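Local coordinates for protein succinate-semialdehyde dehydrogenase (Synechococcus sp., PDB 4ITA) that probably oxidises succinic semialdehyde to succinate with an NADP cofactor, as a member of the aldehyde dehydrogenase family, at residues T7-P10 against T11-E14; K33-E36 against A37-A40; F46-R49 against R50-E54; E61-T64 against S65-A68. All coordinates share one frame; numbering follows the deposited sequence.

Four local contacts follow one another along the N-terminal part of the chain. Contact 1 closes the turn between strands 6-8 and 15-18; contact 2 lies on helix 24-41, contact 3 near the start of helix 46-62, and contact 4 where that helix breaks and helix 64-75 begins. The centres of contacts 3 and 4, which share helix 46-62, are about 21 Å apart, and those of contacts 2 and 3, on successive helices, about 18 Å. Contacts 1 and 2 are more distant, about 38 Å between centres. None touches another. Together they trace a small hairpin, a helix packed on strands 115-129, 152-156 and 182-185, and two helices that lie against helix 79-103.

Contact 1: residues T7-P10 against T11-E14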
# COMPACT_ATOMS: atom_id res chain seq x y z
N THR A 7 -18.30 21.16 -19.45
CA THR A 7 -17.19 21.83 -20.10
C THR A 7 -17.41 23.33 -19.97
O THR A 7 -18.38 23.86 -20.51
CB THR A 7 -17.09 21.48 -21.60
OG1 THR A 7 -16.94 20.06 -21.75
CG2 THR A 7 -15.90 22.20 -22.25
N ILE A 8 -16.53 23.99 -19.22
CA ILE A 8 -16.52 25.44 -19.15
C ILE A 8 -15.15 25.91 -19.60
O ILE A 8 -14.14 25.64 -18.94
CB ILE A 8 -16.82 25.94 -17.73
CG1 ILE A 8 -18.17 25.41 -17.26
CG2 ILE A 8 -16.80 27.47 -17.70
CD1 ILE A 8 -18.50 25.73 -15.81
N ASN A 9 -15.10 26.57 -20.75
CA ASN A 9 -13.85 27.00 -21.36
C ASN A 9 -13.18 28.09 -20.51
O ASN A 9 -13.72 29.18 -20.39
CB ASN A 9 -14.11 27.52 -22.77
CG ASN A 9 -12.85 27.74 -23.57
OD1 ASN A 9 -11.80 28.08 -23.03
ND2 ASN A 9 -12.94 27.56 -24.88
N PRO A 10 -12.01 27.79 -19.92
CA PRO A 10 -11.39 28.76 -19.00
C PRO A 10 -10.79 29.97 -19.70
O PRO A 10 -10.46 30.95 -19.03
CB PRO A 10 -10.29 27.93 -18.32
CG PRO A 10 -9.91 26.91 -19.35
CD PRO A 10 -11.22 26.55 -20.02
N THR A 11 -10.64 29.92 -21.02
CA THR A 11 -10.14 31.07 -21.77
C THR A 11 -11.23 32.14 -21.93
O THR A 11 -10.93 33.34 -21.96
CB THR A 11 -9.57 30.63 -23.14
OG1 THR A 11 -8.47 29.74 -22.91
CG2 THR A 11 -9.08 31.82 -23.96
N THR A 12 -12.48 31.71 -22.01
CA THR A 12 -13.59 32.62 -22.23
C THR A 12 -14.56 32.69 -21.06
O THR A 12 -15.32 33.66 -20.93
CB THR A 12 -14.38 32.22 -23.48
OG1 THR A 12 -14.92 30.91 -23.30
CG2 THR A 12 -13.50 32.25 -24.71
N GLY A 13 -14.56 31.67 -20.22
CA GLY A 13 -15.54 31.57 -19.14
C GLY A 13 -16.87 31.01 -19.60
O GLY A 13 -17.81 30.89 -18.81
N GLU A 14 -16.97 30.66 -20.88
CA GLU A 14 -18.21 30.16 -21.45
C GLU A 14 -18.52 28.71 -21.08
O GLU A 14 -17.67 27.83 -21.22
CB GLU A 14 -18.20 30.29 -22.97
CG GLU A 14 -19.35 29.56 -23.66
CD GLU A 14 -19.41 29.81 -25.15
OE1 GLU A 14 -20.49 29.59 -25.74
OE2 GLU A 14 -18.39 30.23 -25.73
O HOH W 1 -9.33 27.14 -23.41
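With CG trans to its backbone N (chi1 -169°), Asn9 sends its amide along the same side as Thr11, whose OG1 stands beside its own backbone N (chi1 -62°). The two side chains run side by side. Asn9 OD1 accepts from Thr11 N at 3.0 Å, the donor tilted somewhat from the carbonyl plane, which closes an Asx turn. A water bridges the polar ends: it donates to Asn9 OD1 and accepts from Thr11 OG1, 2.8 Å from that hydroxyl. Asparagine suits the site because its short amide reaches forward to a peptide N-H only two residues on. This is the turn of a beta-hairpin, linking strand 6-8 to its antiparallel partner 15-18, and Asn9 N donates to Glu14 O at 2.9 Å across its mouth. Inside the turn, Asn9 O takes two donors: Gly13 N approaches nearly head-on at 2.6 Å, while Thr12 N comes from above the carbonyl plane in a longer bond of 3.3 Å. Pro10, unable to donate from its nitrogen, fits the bend, and its side chain touches Tyr341. Gly13 has a positive phi of 82°, where a CB would jam against the carbonyl oxygen of Thr12, so glycine is called for. Thr12 OG1 accepts from Glu14 N at 3.2 Å in an ST turn, and lies 3.5 Å from Asn9 CB. On the strand side, Ile8 CA makes a CH...O contact of 3.4 Å with Glu14 O, and its CG2 methyl rests close to Gly13 O.

Contact 2: residues K33-E36 against A37-A40; sequences KAQE and AFQA
Lys33 begins the run through its backbone: its carbonyl oxygen accepts from Ala37 N at 2.8 Å, one helical turn ahead. The Ala37 methyl lies close to the same oxygen, with CB 3.4 Å from Lys33 O, and its small size lets it sit beside the preceding turn without crowding. The long Lys33 side chain leads away from this turn, and its ammonium forms a salt bridge with Glu179. Ala34 repeats the pattern, Ala34 O receiving Phe38 N at 2.8 Å, while Phe38 CB lies 3.4 Å from that oxygen. With CG trans to the backbone N (chi1 172°), Phe38 carries its ring away from the preceding turn. Gln35 accepts from Gln39 N through its carbonyl oxygen at 3.2 Å, a longer bond than the two before it. The two glutamine side chains run alongside each other, pointing the same way, with their amide planes turned 34° apart; Gln39 CG also rests 3.6 Å from Gln35 O. Glu36, whose charged end suits an exposed position, offers its carbonyl oxygen to Gln39 N as a second, weak partner. The resulting helix is amphipathic. Its outer side bears Glu36 and Gln39, whereas Ala34 and Phe38, four residues apart, face inward: both meet Val152 of strand 152-156, Ala34 also touches Ile125 of strand 115-129 and Gln183 of strand 182-185, and Phe38 packs on Pro122.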
# COMPACT_ATOMS: atom_id res chain seq x y z
N LYS A 33 -21.31 -4.77 -14.87
CA LYS A 33 -20.71 -5.07 -16.17
C LYS A 33 -19.20 -5.21 -16.06
O LYS A 33 -18.60 -6.07 -16.70
CB LYS A 33 -21.09 -4.01 -17.21
CG LYS A 33 -20.62 -4.39 -18.62
CD LYS A 33 -21.22 -3.52 -19.70
CE LYS A 33 -20.66 -2.12 -19.68
NZ LYS A 33 -21.36 -1.27 -20.69
N ALA A 34 -18.57 -4.36 -15.24
CA ALA A 34 -17.13 -4.48 -15.01
C ALA A 34 -16.75 -5.82 -14.42
O ALA A 34 -15.75 -6.43 -14.80
CB ALA A 34 -16.65 -3.36 -14.10
N GLN A 35 -17.56 -6.31 -13.48
CA GLN A 35 -17.30 -7.59 -12.87
C GLN A 35 -17.40 -8.73 -13.88
O GLN A 35 -16.53 -9.61 -13.92
CB GLN A 35 -18.24 -7.83 -11.69
CG GLN A 35 -18.00 -9.16 -11.00
CD GLN A 35 -16.60 -9.25 -10.43
OE1 GLN A 35 -16.00 -8.24 -10.07
NE2 GLN A 35 -16.07 -10.47 -10.34
N GLU A 36 -18.44 -8.70 -14.70
CA GLU A 36 -18.58 -9.70 -15.75
C GLU A 36 -17.42 -9.61 -16.74
O GLU A 36 -16.86 -10.63 -17.15
CB GLU A 36 -19.91 -9.49 -16.47
CG GLU A 36 -20.21 -10.51 -17.54
CD GLU A 36 -21.64 -10.37 -18.02
OE1 GLU A 36 -21.85 -9.78 -19.10
OE2 GLU A 36 -22.55 -10.84 -17.30
N ALA A 37 -17.06 -8.39 -17.11
CA ALA A 37 -15.95 -8.20 -18.04
C ALA A 37 -14.64 -8.73 -17.46
O ALA A 37 -13.86 -9.35 -18.17
CB ALA A 37 -15.81 -6.75 -18.44
N PHE A 38 -14.40 -8.47 -16.17
CA PHE A 38 -13.19 -8.94 -15.51
C PHE A 38 -13.07 -10.45 -15.55
O PHE A 38 -11.97 -10.99 -15.74
CB PHE A 38 -13.15 -8.46 -14.05
CG PHE A 38 -12.01 -9.07 -13.27
CD1 PHE A 38 -10.69 -8.79 -13.60
CD2 PHE A 38 -12.26 -9.93 -12.20
CE1 PHE A 38 -9.64 -9.35 -12.89
CE2 PHE A 38 -11.21 -10.49 -11.48
CZ PHE A 38 -9.90 -10.20 -11.83
N GLN A 39 -14.18 -11.15 -15.38
CA GLN A 39 -14.13 -12.61 -15.35
C GLN A 39 -13.59 -13.19 -16.65
O GLN A 39 -12.88 -14.19 -16.64
CB GLN A 39 -15.50 -13.19 -14.99
CG GLN A 39 -15.79 -13.10 -13.51
CD GLN A 39 -14.66 -13.69 -12.68
OE1 GLN A 39 -14.15 -14.77 -12.98
NE2 GLN A 39 -14.26 -12.97 -11.64
N ALA A 40 -13.88 -12.52 -17.76
CA ALA A 40 -13.33 -12.94 -19.05
C ALA A 40 -11.96 -12.32 -19.30
O ALA A 40 -11.06 -12.98 -19.82
CB ALA A 40 -14.29 -12.58 -20.17

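Contact 3: residues F46-R49 against R50-E54; sequences FSQR and RQWLE. With EDO (1,2-ethanediol), chain S.
Trp52 lays its indole flat against the preceding turn, so that Gln48 CB lies over the six-membered ring, 3.9 Å from its centroid, in a CH-pi contact. Over a ring face too lies Gln48 O, which accepts from Trp52 N at 3.0 Å, so the same residue meets both the backbone and the side chain of Trp52. The torsion chi1 of -60°, which sets the ring beside the backbone N, brings the indole back over Gln48; an alanine here, lacking the indole, would probably leave Gln48 CB without its aromatic surface and Phe177 without its edge-to-face partner. Arg50 turns another flat group on the helix: one face of its guanidinium looks at Phe46 O, and its NE and NH1 are held by Ala97 O and Glu101. Arg49 is extended from CG to NE, and its NH1 gives an almost straight bond of 2.8 Å to O2 of an ethanediol molecule, probably from the crystallisation liquor, besides one to Met148 O. Gln48 OE1 reaches back to Ser45 N, just before the helix. This is the first part of an amphipathic helix, with i to i+4 packing, whose Phe46 and Leu53 lie against helices 79-103 and 137-149.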
# COMPACT_ATOMS: atom_id res chain seq x y z
N PHE A 46 -1.50 -12.08 -22.60
CA PHE A 46 -0.73 -10.86 -22.74
C PHE A 46 -0.68 -10.37 -24.18
O PHE A 46 -0.65 -9.17 -24.42
CB PHE A 46 0.67 -11.04 -22.17
CG PHE A 46 0.72 -11.01 -20.67
CD1 PHE A 46 0.41 -9.84 -19.99
CD2 PHE A 46 1.05 -12.14 -19.94
CE1 PHE A 46 0.45 -9.80 -18.60
CE2 PHE A 46 1.09 -12.11 -18.55
CZ PHE A 46 0.79 -10.94 -17.88
N SER A 47 -0.66 -11.29 -25.16
CA SER A 47 -0.62 -10.87 -26.56
C SER A 47 -1.83 -10.03 -26.94
O SER A 47 -1.70 -9.02 -27.63
CB SER A 47 -0.50 -12.07 -27.49
OG SER A 47 -1.54 -12.99 -27.25
N GLN A 48 -3.02 -10.43 -26.48
CA GLN A 48 -4.23 -9.64 -26.74
C GLN A 48 -4.16 -8.29 -26.04
O GLN A 48 -4.43 -7.26 -26.66
CB GLN A 48 -5.49 -10.40 -26.30
CG GLN A 48 -5.90 -11.51 -27.23
CD GLN A 48 -6.13 -12.84 -26.52
OE1 GLN A 48 -6.68 -12.90 -25.41
NE2 GLN A 48 -5.71 -13.93 -27.17
N ARG A 49 -3.78 -8.28 -24.76
CA ARG A 49 -3.73 -7.03 -24.01
C ARG A 49 -2.72 -6.09 -24.64
O ARG A 49 -2.97 -4.89 -24.76
CB ARG A 49 -3.35 -7.29 -22.56
CG ARG A 49 -4.29 -8.24 -21.84
CD ARG A 49 -3.78 -8.53 -20.45
NE ARG A 49 -4.44 -9.71 -19.91
CZ ARG A 49 -4.08 -10.32 -18.79
NH1 ARG A 49 -3.07 -9.85 -18.07
NH2 ARG A 49 -4.74 -11.40 -18.39
N ARG A 50 -1.58 -6.64 -25.06
CA ARG A 50 -0.53 -5.87 -25.71
C ARG A 50 -1.00 -5.27 -27.03
O ARG A 50 -0.71 -4.11 -27.33
CB ARG A 50 0.67 -6.78 -25.95
CG ARG A 50 1.84 -6.11 -26.64
CD ARG A 50 3.02 -7.06 -26.81
NE ARG A 50 3.49 -7.58 -25.52
CZ ARG A 50 3.34 -8.84 -25.12
NH1 ARG A 50 3.79 -9.20 -23.92
NH2 ARG A 50 2.76 -9.74 -25.90
N GLN A 51 -1.72 -6.05 -27.82
CA GLN A 51 -2.28 -5.55 -29.07
C GLN A 51 -3.20 -4.36 -28.83
O GLN A 51 -3.10 -3.32 -29.49
CB GLN A 51 -3.06 -6.66 -29.77
CG GLN A 51 -3.79 -6.17 -31.01
CD GLN A 51 -4.86 -7.12 -31.49
OE1 GLN A 51 -5.02 -8.23 -30.96
NE2 GLN A 51 -5.62 -6.70 -32.50
N TRP A 52 -4.11 -4.50 -27.87
CA TRP A 52 -5.06 -3.43 -27.60
C TRP A 52 -4.34 -2.19 -27.05
O TRP A 52 -4.65 -1.07 -27.45
CB TRP A 52 -6.18 -3.94 -26.69
CG TRP A 52 -6.95 -5.09 -27.31
CD1 TRP A 52 -7.25 -5.25 -28.64
CD2 TRP A 52 -7.48 -6.24 -26.63
NE1 TRP A 52 -7.95 -6.43 -28.82
CE2 TRP A 52 -8.10 -7.05 -27.61
CE3 TRP A 52 -7.49 -6.66 -25.30
CZ2 TRP A 52 -8.71 -8.26 -27.29
CZ3 TRP A 52 -8.11 -7.86 -24.98
CH2 TRP A 52 -8.71 -8.65 -25.97
N LEU A 53 -3.35 -2.40 -26.19
CA LEU A 53 -2.58 -1.28 -25.65
C LEU A 53 -1.80 -0.55 -26.74
O LEU A 53 -1.75 0.68 -26.77
CB LEU A 53 -1.62 -1.76 -24.57
CG LEU A 53 -1.91 -1.38 -23.12
CD1 LEU A 53 -0.70 -1.70 -22.27
CD2 LEU A 53 -2.28 0.10 -23.01
N GLU A 54 -1.20 -1.32 -27.64
CA GLU A 54 -0.45 -0.71 -28.75
C GLU A 54 -1.38 -0.01 -29.73
O GLU A 54 -1.02 1.02 -30.30
CB GLU A 54 0.45 -1.75 -29.44
CG GLU A 54 1.61 -2.15 -28.53
CD GLU A 54 2.56 -3.17 -29.12
OE1 GLU A 54 2.16 -3.90 -30.05
OE2 GLU A 54 3.71 -3.25 -28.63
C1 EDO S . -4.53 -12.40 -15.59
O1 EDO S . -5.00 -13.52 -14.82
C2 EDO S . -3.02 -12.41 -15.80
O2 EDO S . -2.46 -11.09 -15.63
O HOH W 2 -3.46 -10.31 -30.34

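Contact 4: residues E61-T64 against S65-A68; sequences ERDT and SKFA
Asp63 and Phe67 mark a helix-to-helix junction: Asp63 leaves helical geometry after helix 46-62 and occupies the N-cap position of helix 64-75. Its side chain makes no capping bond, but its carbonyl starts the new helix, accepting Phe67 N at 3.0 Å in a nearly straight bond; Thr64 O follows by accepting Ala68 N at 2.9 Å. The break is patched by a water, which donates to Arg62 O and accepts from Ser65 N, 3.0 Å from that nitrogen, and so satisfies a first-turn N-H. Ser65 O accepts from His79 NE2, and Ala68 O from Thr72 OG1. The Phe67 ring folds back beside the cap (chi1 -64°), with CE2 3.6 Å from Asp63 CB; the residue is buried, and a flat nonpolar ring suits packing against the methylene of Asp63. A serine in its place would probably leave Asp63 CB without its packing partner and open a gap beside Asp63. Asp63 and Lys66 carry opposite charges too far apart for a salt bridge, 4.4 Å between OD2 and NZ. One water nevertheless joins them, accepting from Lys66 NZ and donating to Asp63 OD2 at 2.6 Å.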
# COMPACT_ATOMS: atom_id res chain seq x y z
N GLU A 61 -1.14 8.62 -31.01
CA GLU A 61 -0.08 9.13 -31.88
C GLU A 61 -0.62 9.75 -33.17
O GLU A 61 -0.05 10.72 -33.69
CB GLU A 61 0.93 8.03 -32.20
CG GLU A 61 1.80 7.64 -31.00
CD GLU A 61 2.33 6.21 -31.07
OE1 GLU A 61 2.05 5.50 -32.05
OE2 GLU A 61 3.01 5.79 -30.11
N ARG A 62 -1.71 9.20 -33.69
CA ARG A 62 -2.28 9.72 -34.92
C ARG A 62 -3.05 11.02 -34.71
O ARG A 62 -2.92 11.97 -35.49
CB ARG A 62 -3.20 8.69 -35.57
CG ARG A 62 -3.83 9.20 -36.85
CD ARG A 62 -4.77 8.19 -37.47
NE ARG A 62 -5.40 8.76 -38.67
CZ ARG A 62 -6.23 8.09 -39.46
NH1 ARG A 62 -6.54 6.83 -39.20
NH2 ARG A 62 -6.75 8.70 -40.52
N ASP A 63 -3.89 11.05 -33.68
CA ASP A 63 -4.83 12.15 -33.50
C ASP A 63 -4.44 13.08 -32.35
O ASP A 63 -5.30 13.65 -31.68
CB ASP A 63 -6.26 11.61 -33.33
CG ASP A 63 -6.78 10.89 -34.58
OD1 ASP A 63 -6.46 11.33 -35.69
OD2 ASP A 63 -7.50 9.88 -34.44
N THR A 64 -3.14 13.25 -32.16
CA THR A 64 -2.61 14.03 -31.04
C THR A 64 -3.19 15.45 -30.98
O THR A 64 -3.56 15.93 -29.91
CB THR A 64 -1.05 14.05 -31.05
OG1 THR A 64 -0.56 14.50 -29.79
CG2 THR A 64 -0.49 14.94 -32.14
N SER A 65 -3.30 16.11 -32.13
CA SER A 65 -3.75 17.48 -32.16
C SER A 65 -5.22 17.60 -31.77
O SER A 65 -5.61 18.51 -31.05
CB SER A 65 -3.52 18.07 -33.55
OG SER A 65 -3.78 19.46 -33.53
N LYS A 66 -6.03 16.66 -32.25
CA LYS A 66 -7.44 16.63 -31.91
C LYS A 66 -7.66 16.40 -30.41
O LYS A 66 -8.45 17.10 -29.77
CB LYS A 66 -8.17 15.56 -32.72
CG LYS A 66 -9.62 15.33 -32.27
CD LYS A 66 -10.38 14.42 -33.23
CE LYS A 66 -10.30 12.95 -32.82
NZ LYS A 66 -11.19 12.10 -33.66
N PHE A 67 -6.96 15.43 -29.85
CA PHE A 67 -7.09 15.17 -28.42
C PHE A 67 -6.59 16.36 -27.63
O PHE A 67 -7.19 16.75 -26.63
CB PHE A 67 -6.36 13.89 -28.02
CG PHE A 67 -6.92 12.66 -28.65
CD1 PHE A 67 -8.29 12.43 -28.66
CD2 PHE A 67 -6.08 11.74 -29.27
CE1 PHE A 67 -8.82 11.29 -29.26
CE2 PHE A 67 -6.60 10.60 -29.87
CZ PHE A 67 -7.97 10.38 -29.87
N ALA A 68 -5.50 16.96 -28.09
CA ALA A 68 -4.95 18.14 -27.42
C ALA A 68 -5.96 19.28 -27.40
O ALA A 68 -6.06 20.01 -26.41
CB ALA A 68 -3.66 18.57 -28.10
O HOH W 3 -2.47 15.13 -34.81
O HOH W 4 -9.71 9.54 -33.04